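Local coordinates for spindle pole body-associated protein VIK1 (Saccharomyces cerevisiae, PDB 2O0A) that recruits the minus end-directed motor KAR3 to microtubules and, as a heterodimer with it, cross-links antiparallel microtubules, at residues E72-S81 with H104-F114. Residues are numbered along the deposited sequence; the frame is centred on the assembly and turned at random. Where two conformers were deposited one is given.
Sequences EDKFFTQEYS and HGSLRESLIKF
Phe76 pushes its side chain from helix 72-81 into a hole on helix 105-114 lined by Leu107, Ser110, Leu111 and Phe114. Phe76 CB lies over one face of the Phe114 ring in a CH-pi contact, 4.0 Å from that ring's centroid. CG then passes Phe114 CB. With CG beside the backbone N (chi1 -74°), the ring reaches across helix 105-114: CD2 comes up against the backbone of Ser110 and Leu111, Phe76 CE2 lies 3.5 Å from Leu107 O, and Phe76 CE1 is 3.5 Å from Leu111 CD1. CZ meets Leu111 CB, and Leu111 CA sits over one face of the ring; Phe75 CD2 takes the opposite face. The Phe76 and Phe114 rings are nearly parallel, at 23°, but offset by so much, with centroids 5.8 Å apart, that there is little stacking between them. With an alanine at Phe76, the hole among Leu107, Ser110, Leu111 and Phe114 is likely to be left unfilled, and Leu111 CA would lose the ring face it lies over.

This is a kinesin motor fold that lacks a nucleotide-binding site, and both helices, crossing at -45°, pack on its central sheet; Phe76 goes on to touch Leu96 of strand 94-99. Phe114 is the answering knob: it fits among Phe76, Thr77, Tyr80 and Ser81, with its CE2 at the edge of the Tyr80 ring, while His84 and Tyr122 also meet its ring.

At the other end the contact turns polar. Glu72, extended beyond CG, receives a hydrogen bond from Ser106 OG to Glu72 OE1, at 2.4 Å so short that its exact length is doubtful, and its CG rests near Leu107 CD1. Asp73 OD1 lies 3.0 Å from Ser110 OG, and a water bridges the helices by donating to both Asp73 OD1 and Ser110 O. Lys113 NZ stays 4.6 Å from Asp73 OD1, too far for a salt bridge.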
# COMPACT_ATOMS: atom_id res chain seq x y z
N GLU A 72 11.60 6.25 -2.36
CA GLU A 72 10.61 5.17 -2.55
C GLU A 72 11.25 3.79 -2.64
O GLU A 72 10.75 2.85 -2.05
CB GLU A 72 9.61 5.53 -3.65
CG GLU A 72 8.80 6.70 -3.07
CD GLU A 72 7.86 7.41 -3.99
OE1 GLU A 72 7.80 7.09 -5.18
OE2 GLU A 72 7.19 8.35 -3.48
N ASP A 73 12.40 3.68 -3.29
CA ASP A 73 13.13 2.40 -3.30
C ASP A 73 13.53 1.95 -1.89
O ASP A 73 13.43 0.75 -1.55
CB ASP A 73 14.39 2.52 -4.16
CG ASP A 73 14.10 2.65 -5.64
OD1 ASP A 73 12.99 2.30 -6.11
OD2 ASP A 73 15.04 3.08 -6.35
N LYS A 74 14.03 2.89 -1.07
CA LYS A 74 14.40 2.58 0.32
C LYS A 74 13.18 2.28 1.19
O LYS A 74 13.23 1.44 2.10
CB LYS A 74 15.22 3.73 0.92
CG LYS A 74 15.79 3.40 2.28
CD LYS A 74 16.82 4.43 2.72
CE LYS A 74 18.12 4.25 1.96
NZ LYS A 74 18.78 2.94 2.24
N PHE A 75 12.06 2.94 0.90
CA PHE A 75 10.81 2.61 1.60
C PHE A 75 10.56 1.10 1.49
O PHE A 75 10.28 0.44 2.47
CB PHE A 75 9.58 3.38 1.08
CG PHE A 75 8.30 2.83 1.63
CD1 PHE A 75 7.89 3.16 2.92
CD2 PHE A 75 7.53 1.93 0.89
CE1 PHE A 75 6.73 2.62 3.46
CE2 PHE A 75 6.37 1.38 1.43
CZ PHE A 75 5.97 1.74 2.72
N PHE A 76 10.65 0.57 0.28
CA PHE A 76 10.35 -0.83 0.12
C PHE A 76 11.38 -1.75 0.76
O PHE A 76 11.01 -2.68 1.47
CB PHE A 76 10.10 -1.14 -1.36
CG PHE A 76 8.78 -0.61 -1.82
CD1 PHE A 76 7.61 -1.15 -1.31
CD2 PHE A 76 8.70 0.48 -2.66
CE1 PHE A 76 6.37 -0.64 -1.66
CE2 PHE A 76 7.46 0.99 -3.03
CZ PHE A 76 6.29 0.43 -2.52
N THR A 77 12.66 -1.47 0.55
CA THR A 77 13.71 -2.35 1.10
C THR A 77 13.86 -2.26 2.62
O THR A 77 14.16 -3.26 3.28
CB THR A 77 15.08 -2.10 0.42
OG1 THR A 77 15.48 -0.74 0.61
CG2 THR A 77 14.98 -2.36 -1.06
N GLN A 78 13.67 -1.06 3.18
CA GLN A 78 13.92 -0.80 4.60
C GLN A 78 12.66 -0.85 5.45
O GLN A 78 12.66 -1.41 6.55
CB GLN A 78 14.60 0.58 4.72
CG GLN A 78 14.82 1.13 6.12
CD GLN A 78 15.55 2.46 6.04
OE1 GLN A 78 16.69 2.54 5.58
NE2 GLN A 78 14.88 3.52 6.48
N GLU A 79 11.59 -0.25 4.95
CA GLU A 79 10.42 -0.02 5.80
C GLU A 79 9.32 -1.05 5.59
O GLU A 79 8.59 -1.35 6.53
CB GLU A 79 9.85 1.38 5.55
CG GLU A 79 10.82 2.54 5.87
CD GLU A 79 11.23 2.59 7.34
OE1 GLU A 79 10.50 2.05 8.20
OE2 GLU A 79 12.29 3.20 7.62
N TYR A 80 9.22 -1.57 4.37
CA TYR A 80 8.11 -2.45 3.99
C TYR A 80 8.50 -3.94 3.94
O TYR A 80 7.64 -4.81 4.14
CB TYR A 80 7.60 -1.99 2.62
CG TYR A 80 6.47 -2.79 2.05
CD1 TYR A 80 5.17 -2.64 2.53
CD2 TYR A 80 6.69 -3.67 0.99
CE1 TYR A 80 4.13 -3.36 1.99
CE2 TYR A 80 5.64 -4.39 0.45
CZ TYR A 80 4.38 -4.23 0.94
OH TYR A 80 3.37 -4.96 0.38
N SER A 81 9.77 -4.21 3.71
CA SER A 81 10.21 -5.58 3.40
C SER A 81 9.98 -6.61 4.51
O SER A 81 9.72 -7.77 4.23
CB SER A 81 11.68 -5.60 2.96
OG SER A 81 12.51 -5.29 4.04
N HIS A 104 1.11 9.63 -7.82
CA HIS A 104 2.18 8.87 -7.18
C HIS A 104 2.65 7.64 -7.99
O HIS A 104 2.86 6.53 -7.44
CB HIS A 104 1.73 8.45 -5.78
CG HIS A 104 2.05 9.46 -4.72
ND1 HIS A 104 3.00 9.24 -3.74
CD2 HIS A 104 1.56 10.70 -4.49
CE1 HIS A 104 3.08 10.30 -2.96
NE2 HIS A 104 2.21 11.20 -3.38
N GLY A 105 2.86 7.83 -9.29
CA GLY A 105 3.39 6.75 -10.13
C GLY A 105 4.75 6.23 -9.70
O GLY A 105 5.06 5.05 -9.90
N SER A 106 5.58 7.09 -9.12
CA SER A 106 6.92 6.67 -8.71
C SER A 106 6.87 5.57 -7.64
O SER A 106 7.74 4.69 -7.60
CB SER A 106 7.74 7.87 -8.21
OG SER A 106 7.15 8.41 -7.05
N LEU A 107 5.85 5.63 -6.77
CA LEU A 107 5.69 4.61 -5.73
C LEU A 107 5.36 3.26 -6.36
O LEU A 107 5.91 2.21 -5.97
CB LEU A 107 4.62 5.01 -4.71
CG LEU A 107 4.57 4.10 -3.48
CD1 LEU A 107 5.80 4.32 -2.54
CD2 LEU A 107 3.27 4.32 -2.72
N ARG A 108 4.45 3.30 -7.34
CA ARG A 108 4.07 2.12 -8.10
C ARG A 108 5.28 1.49 -8.81
O ARG A 108 5.50 0.28 -8.72
CB ARG A 108 2.97 2.49 -9.10
CG ARG A 108 2.39 1.29 -9.82
CD ARG A 108 1.54 1.73 -11.01
NE ARG A 108 0.60 2.75 -10.60
CZ ARG A 108 0.41 3.93 -11.18
NH1 ARG A 108 1.03 4.31 -12.30
NH2 ARG A 108 -0.48 4.75 -10.65
N GLU A 109 6.07 2.33 -9.46
CA GLU A 109 7.30 1.94 -10.14
C GLU A 109 8.26 1.25 -9.16
O GLU A 109 8.76 0.16 -9.42
CB GLU A 109 7.95 3.20 -10.70
CG GLU A 109 9.22 3.03 -11.48
CD GLU A 109 9.71 4.36 -12.05
OE1 GLU A 109 9.93 5.32 -11.28
OE2 GLU A 109 9.86 4.44 -13.29
N SER A 110 8.47 1.90 -8.02
CA SER A 110 9.38 1.39 -7.00
C SER A 110 8.90 0.06 -6.44
O SER A 110 9.72 -0.83 -6.17
CB SER A 110 9.56 2.42 -5.88
OG SER A 110 10.30 3.52 -6.41
N LEU A 111 7.59 -0.07 -6.28
CA LEU A 111 7.02 -1.31 -5.77
C LEU A 111 7.36 -2.46 -6.71
O LEU A 111 7.85 -3.50 -6.28
CB LEU A 111 5.50 -1.19 -5.64
CG LEU A 111 4.76 -2.48 -5.26
CD1 LEU A 111 5.19 -3.04 -3.91
CD2 LEU A 111 3.27 -2.22 -5.28
N ILE A 112 7.10 -2.27 -8.00
CA ILE A 112 7.31 -3.34 -8.97
C ILE A 112 8.78 -3.74 -9.05
O ILE A 112 9.11 -4.92 -9.11
CB ILE A 112 6.78 -2.92 -10.34
CG1 ILE A 112 5.29 -3.23 -10.49
CG2 ILE A 112 7.50 -3.70 -11.46
CD1 ILE A 112 4.46 -3.16 -9.26
N LYS A 113 9.67 -2.75 -8.98
CA LYS A 113 11.10 -3.02 -9.01
C LYS A 113 11.53 -3.84 -7.78
O LYS A 113 12.32 -4.79 -7.90
CB LYS A 113 11.87 -1.71 -9.09
CG LYS A 113 11.72 -1.03 -10.42
CD LYS A 113 12.84 -0.05 -10.66
CE LYS A 113 12.48 1.34 -10.20
NZ LYS A 113 13.53 2.31 -10.65
N PHE A 114 11.02 -3.47 -6.61
CA PHE A 114 11.29 -4.18 -5.37
C PHE A 114 10.86 -5.66 -5.46
O PHE A 114 11.55 -6.56 -4.97
CB PHE A 114 10.58 -3.46 -4.21
CG PHE A 114 10.48 -4.29 -2.96
CD1 PHE A 114 11.62 -4.49 -2.17
CD2 PHE A 114 9.28 -4.87 -2.57
CE1 PHE A 114 11.56 -5.26 -1.03
CE2 PHE A 114 9.21 -5.64 -1.41
CZ PHE A 114 10.37 -5.86 -0.64
O HOH W 1 12.40 -0.33 -5.69